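Local coordinates for multicopper oxidase (Aquifex aeolicus, PDB 6TTD), which probably oxidises substrates at a mononuclear copper site and passes the electrons to a trinuclear copper cluster that reduces dioxygen to water, as multicopper oxidases do, at residues A[116-121]-A[157-162]; A[127-132]-A[503-508]; A[265-270]-A[312-317]. One frame throughout, in Å; residues are numbered along the deposited sequence.

Interactions 1 and 2 belong to the oxygen-reducing centre, with interaction 3 far from it. The strand pair 116-121/157-162 supplies four of the eight histidines that surround the trinuclear copper cluster and the bound dioxygen. The contact 127-132/503-508 joins the same N-terminal region to strand 503-509, which carries H508; the centres of interactions 1 and 2 lie about 10 Å apart. The two meet directly: H118 ND1 lies 2.8 Å from D129 O, probably hydrogen-bonded, and H161 and H508 bind the same copper ion. Interaction 3, in the middle part of the chain, has its centre about 36 Å from that of interaction 1 and about 43 Å from that of interaction 2, and touches neither.

Interaction 1: residues A[116-121]-A[157-162]; sequences IIHWHG and FYHPHP. With CU (copper (II) ion), chain F; CU (copper (II) ion), chain E; CU (copper (II) ion), chain D.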
loop_
_atom_site.group_PDB
_atom_site.type_symbol
_atom_site.label_atom_id
_atom_site.label_comp_id
_atom_site.label_asym_id
_atom_site.label_seq_id
_atom_site.Cartn_x
_atom_site.Cartn_y
_atom_site.Cartn_z
ATOM N N ILE A 116 -4.009 -4.691 15.903
ATOM C CA ILE A 116 -5.225 -4.039 15.408
ATOM C C ILE A 116 -5.043 -3.979 13.895
ATOM O O ILE A 116 -3.896 -3.858 13.425
ATOM C CB ILE A 116 -5.393 -2.615 16.008
ATOM C CG1 ILE A 116 -6.754 -2.007 15.671
ATOM C CG2 ILE A 116 -4.254 -1.655 15.543
ATOM C CD1 ILE A 116 -7.832 -2.629 16.456
ATOM N N ILE A 117 -6.147 -4.093 13.113
ATOM C CA ILE A 117 -6.041 -3.948 11.657
ATOM C C ILE A 117 -6.257 -2.492 11.273
ATOM O O ILE A 117 -7.223 -1.870 11.728
ATOM C CB ILE A 117 -7.075 -4.808 10.902
ATOM C CG1 ILE A 117 -7.216 -6.218 11.514
ATOM C CG2 ILE A 117 -6.643 -4.820 9.430
ATOM C CD1 ILE A 117 -8.210 -7.089 10.826
ATOM N N HIS A 118 -5.460 -1.991 10.327
ATOM C CA HIS A 118 -5.679 -0.690 9.705
ATOM C C HIS A 118 -6.079 -0.881 8.238
ATOM O O HIS A 118 -5.520 -1.746 7.538
ATOM C CB HIS A 118 -4.387 0.151 9.829
ATOM C CG HIS A 118 -4.319 1.349 8.920
ATOM N ND1 HIS A 118 -5.192 2.406 9.002
ATOM C CD2 HIS A 118 -3.440 1.664 7.935
ATOM C CE1 HIS A 118 -4.870 3.312 8.093
ATOM N NE2 HIS A 118 -3.814 2.878 7.430
ATOM N N TRP A 119 -7.070 -0.111 7.773
ATOM C CA TRP A 119 -7.540 -0.182 6.395
ATOM C C TRP A 119 -6.798 0.939 5.680
ATOM O O TRP A 119 -7.219 2.094 5.658
ATOM C CB TRP A 119 -9.055 -0.034 6.296
ATOM C CG TRP A 119 -9.727 -0.635 7.500
ATOM C CD1 TRP A 119 -10.260 0.042 8.576
ATOM C CD2 TRP A 119 -9.894 -2.051 7.796
ATOM N NE1 TRP A 119 -10.760 -0.880 9.518
ATOM C CE2 TRP A 119 -10.538 -2.152 9.054
ATOM C CE3 TRP A 119 -9.576 -3.237 7.110
ATOM C CZ2 TRP A 119 -10.861 -3.372 9.623
ATOM C CZ3 TRP A 119 -9.926 -4.472 7.699
ATOM C CH2 TRP A 119 -10.552 -4.521 8.923
ATOM N N HIS A 120 -5.651 0.613 5.124
ATOM C CA HIS A 120 -4.779 1.665 4.596
ATOM C C HIS A 120 -5.413 2.274 3.328
ATOM O O HIS A 120 -5.670 1.572 2.348
ATOM C CB HIS A 120 -3.367 1.095 4.366
ATOM C CG HIS A 120 -2.414 2.038 3.688
ATOM N ND1 HIS A 120 -1.053 2.013 3.947
ATOM C CD2 HIS A 120 -2.597 2.994 2.735
ATOM C CE1 HIS A 120 -0.438 2.912 3.186
ATOM N NE2 HIS A 120 -1.346 3.526 2.454
ATOM N N GLY A 121 -5.691 3.590 3.365
ATOM C CA GLY A 121 -6.338 4.313 2.279
ATOM C C GLY A 121 -7.775 4.703 2.575
ATOM O O GLY A 121 -8.295 5.585 1.909
ATOM N N PHE A 157 -5.453 -1.577 1.049
ATOM C CA PHE A 157 -4.429 -2.409 1.703
ATOM C C PHE A 157 -4.812 -2.601 3.171
ATOM O O PHE A 157 -4.977 -1.598 3.890
ATOM C CB PHE A 157 -3.079 -1.656 1.546
ATOM C CG PHE A 157 -1.823 -2.320 2.132
ATOM C CD1 PHE A 157 -1.743 -3.678 2.463
ATOM C CD2 PHE A 157 -0.657 -1.519 2.257
ATOM C CE1 PHE A 157 -0.551 -4.218 2.982
ATOM C CE2 PHE A 157 0.526 -2.040 2.771
ATOM C CZ PHE A 157 0.579 -3.411 3.131
ATOM N N TYR A 158 -4.938 -3.840 3.646
ATOM C CA TYR A 158 -5.203 -4.008 5.064
ATOM C C TYR A 158 -4.012 -4.682 5.733
ATOM O O TYR A 158 -3.430 -5.637 5.195
ATOM C CB TYR A 158 -6.533 -4.748 5.294
ATOM C CG TYR A 158 -6.665 -6.203 4.854
ATOM C CD1 TYR A 158 -6.564 -7.256 5.796
ATOM C CD2 TYR A 158 -7.005 -6.521 3.530
ATOM C CE1 TYR A 158 -6.718 -8.599 5.431
ATOM C CE2 TYR A 158 -7.190 -7.841 3.142
ATOM C CZ TYR A 158 -7.032 -8.884 4.107
ATOM O OH TYR A 158 -7.212 -10.176 3.733
ATOM N N HIS A 159 -3.640 -4.176 6.905
ATOM C CA HIS A 159 -2.466 -4.718 7.563
ATOM C C HIS A 159 -2.473 -4.262 9.024
ATOM O O HIS A 159 -3.194 -3.323 9.366
ATOM C CB HIS A 159 -1.184 -4.282 6.836
ATOM C CG HIS A 159 -0.879 -2.819 6.934
ATOM N ND1 HIS A 159 -0.453 -2.228 8.109
ATOM C CD2 HIS A 159 -0.872 -1.834 5.995
ATOM C CE1 HIS A 159 -0.229 -0.932 7.900
ATOM N NE2 HIS A 159 -0.454 -0.672 6.624
ATOM N N PRO A 160 -1.675 -4.900 9.898
ATOM C CA PRO A 160 -1.693 -4.533 11.327
ATOM C C PRO A 160 -1.000 -3.191 11.589
ATOM O O PRO A 160 -0.203 -2.696 10.784
ATOM C CB PRO A 160 -0.913 -5.667 12.011
ATOM C CG PRO A 160 0.026 -6.159 10.910
ATOM C CD PRO A 160 -0.772 -6.031 9.619
ATOM N N HIS A 161 -1.275 -2.627 12.770
ATOM C CA HIS A 161 -0.701 -1.320 13.092
ATOM C C HIS A 161 -0.319 -1.190 14.572
ATOM O O HIS A 161 -0.477 -0.093 15.133
ATOM C CB HIS A 161 -1.741 -0.236 12.696
ATOM C CG HIS A 161 -1.136 0.993 12.083
ATOM N ND1 HIS A 161 -0.324 1.856 12.788
ATOM C CD2 HIS A 161 -1.234 1.508 10.827
ATOM C CE1 HIS A 161 0.078 2.830 11.980
ATOM N NE2 HIS A 161 -0.486 2.663 10.795
ATOM N N PRO A 162 0.135 -2.248 15.275
ATOM C CA PRO A 162 0.507 -2.058 16.696
ATOM C C PRO A 162 1.726 -1.158 16.819
ATOM O O PRO A 162 2.638 -1.200 15.989
ATOM C CB PRO A 162 0.846 -3.472 17.184
ATOM C CG PRO A 162 1.425 -4.134 15.956
ATOM C CD PRO A 162 0.437 -3.633 14.840
HETATM CU CU CU F . -0.080 0.905 5.369
HETATM CU CU CU E . -2.562 4.109 6.502
HETATM CU CU CU D . -0.405 3.942 9.265
#
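The carbonyl oxygen of H118 is gripped twice: H159 N gives it a hydrogen bond of 3.1 Å, and Y158 CA adds a C-H...O contact. This is part of an antiparallel pair within a cupredoxin-type domain; the two strands bring together the His-X-His motifs H118-W119-H120 and H159-P160-H161 of the trinuclear copper cluster. H118 N returns a bond to H159 O (2.8 Å). Strand alternation sends H118, H120 and H159 to one face, where imidazole can ligate metal, and W119 and Y158 to the other, where W119 CE3 packs 3.9 Å from Y158 CB. Past the strand end, H161 turns its ring edge toward the face of H118 in an offset edge-to-face pair, planes at 87°; each binds a different copper through NE2. A third copper joins the strands, held by H120 ND1 and H159 NE2, both at 2.0 Å, with H510 as a further ligand. D479 OD1 holds H120 NE2. CG of H159 stands between its backbone N and carbonyl carbon (chi1 68°), and the rotation of the ring is fixed by ND1, which donates to P160 O at 2.7 Å, close to the ring plane but above the carbonyl plane.

Interaction 2: residues A[127-132]-A[503-508]; sequences KSDGHP and QIYLLH. With CU (copper (II) ion), chain D.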
loop_
_atom_site.group_PDB
_atom_site.type_symbol
_atom_site.label_atom_id
_atom_site.label_comp_id
_atom_site.label_asym_id
_atom_site.label_seq_id
_atom_site.Cartn_x
_atom_site.Cartn_y
_atom_site.Cartn_z
ATOM N N LYS A 127 -11.712 5.946 15.181
ATOM C CA LYS A 127 -11.841 4.761 16.034
ATOM C C LYS A 127 -12.102 3.490 15.228
ATOM O O LYS A 127 -12.050 2.389 15.801
ATOM C CB LYS A 127 -12.937 4.994 17.067
ATOM C CG LYS A 127 -12.526 6.064 18.070
ATOM C CD LYS A 127 -13.687 6.386 19.014
ATOM C CE LYS A 127 -13.410 7.563 19.962
ATOM N NZ LYS A 127 -14.688 7.959 20.686
ATOM N N SER A 128 -12.348 3.602 13.918
ATOM C CA SER A 128 -12.496 2.431 13.060
ATOM C C SER A 128 -11.330 2.322 12.103
ATOM O O SER A 128 -11.313 1.414 11.252
ATOM C CB SER A 128 -13.806 2.482 12.260
ATOM O OG SER A 128 -14.914 2.652 13.119
ATOM N N ASP A 129 -10.346 3.216 12.241
ATOM C CA ASP A 129 -9.195 3.300 11.336
ATOM C C ASP A 129 -8.094 2.313 11.717
ATOM O O ASP A 129 -7.262 1.968 10.878
ATOM C CB ASP A 129 -8.693 4.749 11.373
ATOM C CG ASP A 129 -7.449 4.999 10.580
ATOM O OD1 ASP A 129 -7.390 4.597 9.401
ATOM O OD2 ASP A 129 -6.516 5.673 11.107
ATOM N N GLY A 130 -8.068 1.841 12.946
ATOM C CA GLY A 130 -6.960 0.992 13.348
ATOM C C GLY A 130 -5.770 1.774 13.889
ATOM O O GLY A 130 -4.626 1.494 13.533
ATOM N N HIS A 131 -6.036 2.792 14.681
ATOM C CA HIS A 131 -4.996 3.534 15.364
ATOM C C HIS A 131 -4.398 2.670 16.493
ATOM O O HIS A 131 -5.126 1.906 17.158
ATOM C CB HIS A 131 -5.620 4.835 15.920
ATOM C CG HIS A 131 -4.644 5.822 16.501
ATOM N ND1 HIS A 131 -4.018 5.634 17.722
ATOM C CD2 HIS A 131 -4.228 7.042 16.051
ATOM C CE1 HIS A 131 -3.232 6.661 17.976
ATOM N NE2 HIS A 131 -3.344 7.536 16.983
ATOM N N PRO A 132 -3.087 2.791 16.755
ATOM C CA PRO A 132 -2.442 1.941 17.788
ATOM C C PRO A 132 -3.056 2.093 19.179
ATOM O O PRO A 132 -2.938 1.169 19.999
ATOM C CB PRO A 132 -0.975 2.430 17.798
ATOM C CG PRO A 132 -0.832 3.373 16.672
ATOM C CD PRO A 132 -2.152 3.692 16.060
ATOM N N GLN A 503 -11.252 14.048 14.727
ATOM C CA GLN A 503 -10.530 12.850 14.272
ATOM C C GLN A 503 -9.079 12.975 14.681
ATOM O O GLN A 503 -8.516 14.063 14.613
ATOM C CB GLN A 503 -10.610 12.710 12.751
ATOM C CG GLN A 503 -12.054 12.747 12.281
ATOM C CD GLN A 503 -12.783 11.558 12.830
ATOM O OE1 GLN A 503 -12.276 10.433 12.739
ATOM N NE2 GLN A 503 -13.940 11.790 13.471
ATOM N N ILE A 504 -8.479 11.878 15.128
ATOM C CA ILE A 504 -7.044 11.804 15.398
ATOM C C ILE A 504 -6.495 10.860 14.341
ATOM O O ILE A 504 -6.833 9.668 14.324
ATOM C CB ILE A 504 -6.760 11.295 16.822
ATOM C CG1 ILE A 504 -7.427 12.207 17.886
ATOM C CG2 ILE A 504 -5.251 11.022 17.063
ATOM C CD1 ILE A 504 -6.971 13.707 17.868
ATOM N N TYR A 505 -5.707 11.401 13.412
ATOM C CA TYR A 505 -5.148 10.629 12.308
ATOM C C TYR A 505 -3.619 10.614 12.391
ATOM O O TYR A 505 -2.993 11.604 12.774
ATOM C CB TYR A 505 -5.602 11.256 10.988
ATOM C CG TYR A 505 -7.049 11.061 10.640
ATOM C CD1 TYR A 505 -7.649 9.798 10.747
ATOM C CD2 TYR A 505 -7.816 12.122 10.164
ATOM C CE1 TYR A 505 -8.970 9.571 10.382
ATOM C CE2 TYR A 505 -9.186 11.925 9.805
ATOM C CZ TYR A 505 -9.743 10.622 9.903
ATOM O OH TYR A 505 -11.063 10.384 9.527
ATOM N N LEU A 506 -3.019 9.513 11.968
ATOM C CA LEU A 506 -1.561 9.418 11.974
ATOM C C LEU A 506 -0.945 10.081 10.738
ATOM O O LEU A 506 -1.536 10.116 9.658
ATOM C CB LEU A 506 -1.132 7.945 11.991
ATOM C CG LEU A 506 -1.627 7.222 13.225
ATOM C CD1 LEU A 506 -1.239 5.804 13.071
ATOM C CD2 LEU A 506 -0.873 7.828 14.408
ATOM N N LEU A 507 0.275 10.561 10.897
ATOM C CA LEU A 507 1.124 10.929 9.783
ATOM C C LEU A 507 2.444 10.228 10.047
ATOM O O LEU A 507 2.992 10.377 11.146
ATOM C CB LEU A 507 1.298 12.447 9.725
ATOM C CG LEU A 507 2.269 12.973 8.668
ATOM C CD1 LEU A 507 1.975 14.410 8.302
ATOM C CD2 LEU A 507 3.710 12.857 9.141
ATOM N N HIS A 508 2.936 9.405 9.103
ATOM C CA HIS A 508 4.139 8.655 9.444
ATOM C C HIS A 508 4.831 8.122 8.196
ATOM O O HIS A 508 4.293 8.140 7.082
ATOM C CB HIS A 508 3.820 7.474 10.378
ATOM C CG HIS A 508 2.972 6.390 9.748
ATOM N ND1 HIS A 508 3.504 5.344 8.998
ATOM C CD2 HIS A 508 1.637 6.154 9.825
ATOM C CE1 HIS A 508 2.517 4.541 8.621
ATOM N NE2 HIS A 508 1.378 4.993 9.117
HETATM CU CU CU D . -0.405 3.942 9.265
HETATM O O HOH W 1 -5.653 7.457 12.943
#
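H131 points its CB toward strand 503-509 and drives an imidazole against the side chains of L506 and I504. CG lies anti to the backbone N (chi1 -172°), beside the carbonyl carbon, which brings the ring out to strand 503-509 and against P132. CD2 meets L506 CD2 at 3.8 Å. NE2, at the tip, lies closer still to L506 CD2 (3.6 Å) and 4.0 Å from I504 CG2, while its polar need is met by N522 OD1 on strand 520-525. ND1 pairs with the backbone N of Y133. Since an amide nitrogen can only donate, ND1 must accept here, which makes NE2 the probable carrier of the proton. Histidine therefore suits the place: it can pack against aliphatic branches and still use both nitrogens. P132 follows directly, its CD over one face of the H131 ring, toward the rim, and CD also touches L506 CD1 at 3.8 Å.

In the multicopper oxidase fold the trinuclear cluster sits between the first and last cupredoxin-type domains, and this contact ties a loop of the first to the strand that leads into the His-Cys-His motif H508-C509-H510. H508 NE2 binds one copper at 2.1 Å, and L506, two residues earlier, also touches H161 and H456, two other ligands of that metal. D129 works in the second shell. Its OD2 holds H456 ND1 and receives a hydrogen bond of 2.7 Å from a water, which gives its other proton to I504 O at 2.9 Å; that water also lies in the plane of the H131 ring, at its edge. The same OD2 approaches the ring edge of Y505 at CD1, and Y505 OH, at the far end of the ring, bonds to A124 O.

Interaction 3: residues A[265-270]-A[312-317]; sequences LLRGNQ and VNDVIK
The charged part of this contact is a salt bridge in which R267 NE donates to D314 OD2 over 2.7 Å in a nearly straight bond. The R267 side chain leaves opposite its amide nitrogen (chi1 -173°) and runs extended to NE, length enough to bring the guanidinium across to the aspartate. The oxygen lies in the guanidinium plane and is met on its syn side, yet the two flat groups are turned 40° apart. D314 OD2 also accepts from S311 N, which helps fix the carboxylate. A water bonded to D314 OD1 makes a weak bond to R267 NH2.

Backbone bonds join L266 and K317 as an antiparallel hydrogen-bonded pair: L266 N to K317 O is 2.7 Å, and K317 N to L266 O is 2.9 Å. A second water donates to V315 O (2.9 Å) and to L266 O, and accepts from G268 N. G268 is at the first corner of a type II' turn from R267 to Q270, where its positive phi suits glycine.

Apolar contact is made by L265 CB and I316 CG2, 3.9 Å apart, both residues buried.

The turn closes a beta hairpin of strands 261-267 and 270-279, probably in the middle cupredoxin-type domain and far from the coppers; M272 and F274 of the second strand touch L265. Strand 315-321, paired with 261-267 here, pairs also with strand 361-370, where F366 meets L265 and V368 meets I316.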
loop_
_atom_site.group_PDB
_atom_site.type_symbol
_atom_site.label_atom_id
_atom_site.label_comp_id
_atom_site.label_asym_id
_atom_site.label_seq_id
_atom_site.Cartn_x
_atom_site.Cartn_y
_atom_site.Cartn_z
ATOM N N LEU A 265 8.763 -3.836 -17.787
ATOM C CA LEU A 265 8.431 -5.093 -18.464
ATOM C C LEU A 265 9.389 -5.282 -19.626
ATOM O O LEU A 265 9.335 -4.508 -20.597
ATOM C CB LEU A 265 6.986 -5.108 -18.966
ATOM C CG LEU A 265 5.973 -5.091 -17.829
ATOM C CD1 LEU A 265 4.607 -4.566 -18.358
ATOM C CD2 LEU A 265 5.855 -6.496 -17.242
ATOM N N LEU A 266 10.220 -6.331 -19.553
ATOM C CA LEU A 266 11.279 -6.530 -20.525
ATOM C C LEU A 266 10.878 -7.619 -21.512
ATOM O O LEU A 266 10.621 -8.763 -21.127
ATOM C CB LEU A 266 12.584 -6.881 -19.816
ATOM C CG LEU A 266 13.033 -5.724 -18.926
ATOM C CD1 LEU A 266 14.445 -5.967 -18.294
ATOM C CD2 LEU A 266 13.018 -4.427 -19.709
ATOM N N ARG A 267 10.861 -7.252 -22.786
ATOM C CA ARG A 267 10.629 -8.164 -23.900
ATOM C C ARG A 267 12.003 -8.272 -24.546
ATOM O O ARG A 267 12.421 -7.422 -25.319
ATOM C CB ARG A 267 9.572 -7.615 -24.826
ATOM C CG ARG A 267 9.183 -8.567 -25.869
ATOM C CD ARG A 267 7.933 -8.057 -26.602
ATOM N NE ARG A 267 7.833 -8.765 -27.871
ATOM C CZ ARG A 267 7.995 -8.209 -29.063
ATOM N NH1 ARG A 267 8.220 -6.895 -29.153
ATOM N NH2 ARG A 267 7.920 -8.980 -30.158
ATOM N N GLY A 268 12.740 -9.268 -24.135
ATOM C CA GLY A 268 14.154 -9.286 -24.416
ATOM C C GLY A 268 14.843 -8.200 -23.627
ATOM O O GLY A 268 14.660 -8.070 -22.415
ATOM N N ASN A 269 15.593 -7.365 -24.326
ATOM C CA ASN A 269 16.248 -6.227 -23.713
ATOM C C ASN A 269 15.436 -4.959 -23.845
ATOM O O ASN A 269 15.840 -3.919 -23.330
ATOM C CB ASN A 269 17.620 -6.002 -24.349
ATOM C CG ASN A 269 18.709 -6.748 -23.632
ATOM O OD1 ASN A 269 18.557 -7.096 -22.455
ATOM N ND2 ASN A 269 19.806 -7.040 -24.346
ATOM N N GLN A 270 14.309 -5.018 -24.518
ATOM C CA GLN A 270 13.536 -3.831 -24.805
ATOM C C GLN A 270 12.417 -3.667 -23.789
ATOM O O GLN A 270 11.797 -4.639 -23.363
ATOM C CB GLN A 270 12.976 -3.931 -26.211
ATOM C CG GLN A 270 14.054 -3.753 -27.282
ATOM C CD GLN A 270 13.448 -3.711 -28.671
ATOM O OE1 GLN A 270 12.223 -3.954 -28.851
ATOM N NE2 GLN A 270 14.304 -3.461 -29.684
ATOM N N VAL A 312 3.296 -14.667 -29.515
ATOM C CA VAL A 312 3.167 -15.991 -28.896
ATOM C C VAL A 312 4.551 -16.569 -28.608
ATOM O O VAL A 312 5.474 -16.504 -29.433
ATOM C CB VAL A 312 2.329 -16.937 -29.779
ATOM C CG1 VAL A 312 2.365 -18.352 -29.201
ATOM C CG2 VAL A 312 0.852 -16.453 -29.827
ATOM N N ASN A 313 4.695 -17.102 -27.410
ATOM C CA ASN A 313 5.875 -17.721 -26.861
ATOM C C ASN A 313 6.888 -16.707 -26.306
ATOM O O ASN A 313 7.879 -17.148 -25.688
ATOM C CB ASN A 313 6.569 -18.660 -27.874
ATOM C CG ASN A 313 5.646 -19.835 -28.340
ATOM O OD1 ASN A 313 4.949 -20.418 -27.529
ATOM N ND2 ASN A 313 5.632 -20.138 -29.641
ATOM N N ASP A 314 6.652 -15.397 -26.398
ATOM C CA ASP A 314 7.515 -14.475 -25.659
ATOM C C ASP A 314 7.433 -14.727 -24.143
ATOM O O ASP A 314 6.383 -15.070 -23.589
ATOM C CB ASP A 314 7.115 -13.024 -25.902
ATOM C CG ASP A 314 7.551 -12.531 -27.254
ATOM O OD1 ASP A 314 8.236 -13.301 -27.941
ATOM O OD2 ASP A 314 7.172 -11.397 -27.636
ATOM N N VAL A 315 8.565 -14.521 -23.474
ATOM C CA VAL A 315 8.672 -14.426 -22.029
ATOM C C VAL A 315 8.953 -12.978 -21.701
ATOM O O VAL A 315 9.922 -12.392 -22.210
ATOM C CB VAL A 315 9.790 -15.329 -21.500
ATOM C CG1 VAL A 315 9.884 -15.201 -19.964
ATOM C CG2 VAL A 315 9.492 -16.772 -21.963
ATOM N N ILE A 316 8.071 -12.367 -20.930
ATOM C CA ILE A 316 8.195 -10.953 -20.600
ATOM C C ILE A 316 8.558 -10.885 -19.132
ATOM O O ILE A 316 7.848 -11.466 -18.301
ATOM C CB ILE A 316 6.899 -10.187 -20.906
ATOM C CG1 ILE A 316 6.692 -10.138 -22.411
ATOM C CG2 ILE A 316 6.987 -8.766 -20.427
ATOM C CD1 ILE A 316 5.319 -10.310 -22.725
ATOM N N LYS A 317 9.671 -10.209 -18.808
ATOM C CA LYS A 317 10.130 -10.126 -17.431
ATOM C C LYS A 317 9.557 -8.880 -16.765
ATOM O O LYS A 317 9.665 -7.762 -17.299
ATOM C CB LYS A 317 11.660 -10.073 -17.315
ATOM C CG LYS A 317 12.438 -11.224 -17.903
ATOM C CD LYS A 317 13.904 -10.935 -17.602
ATOM C CE LYS A 317 14.829 -11.947 -18.248
ATOM N NZ LYS A 317 14.167 -13.283 -18.103
HETATM O O HOH W 2 12.610 -11.310 -21.764
HETATM O O HOH W 3 9.409 -11.913 -30.151
#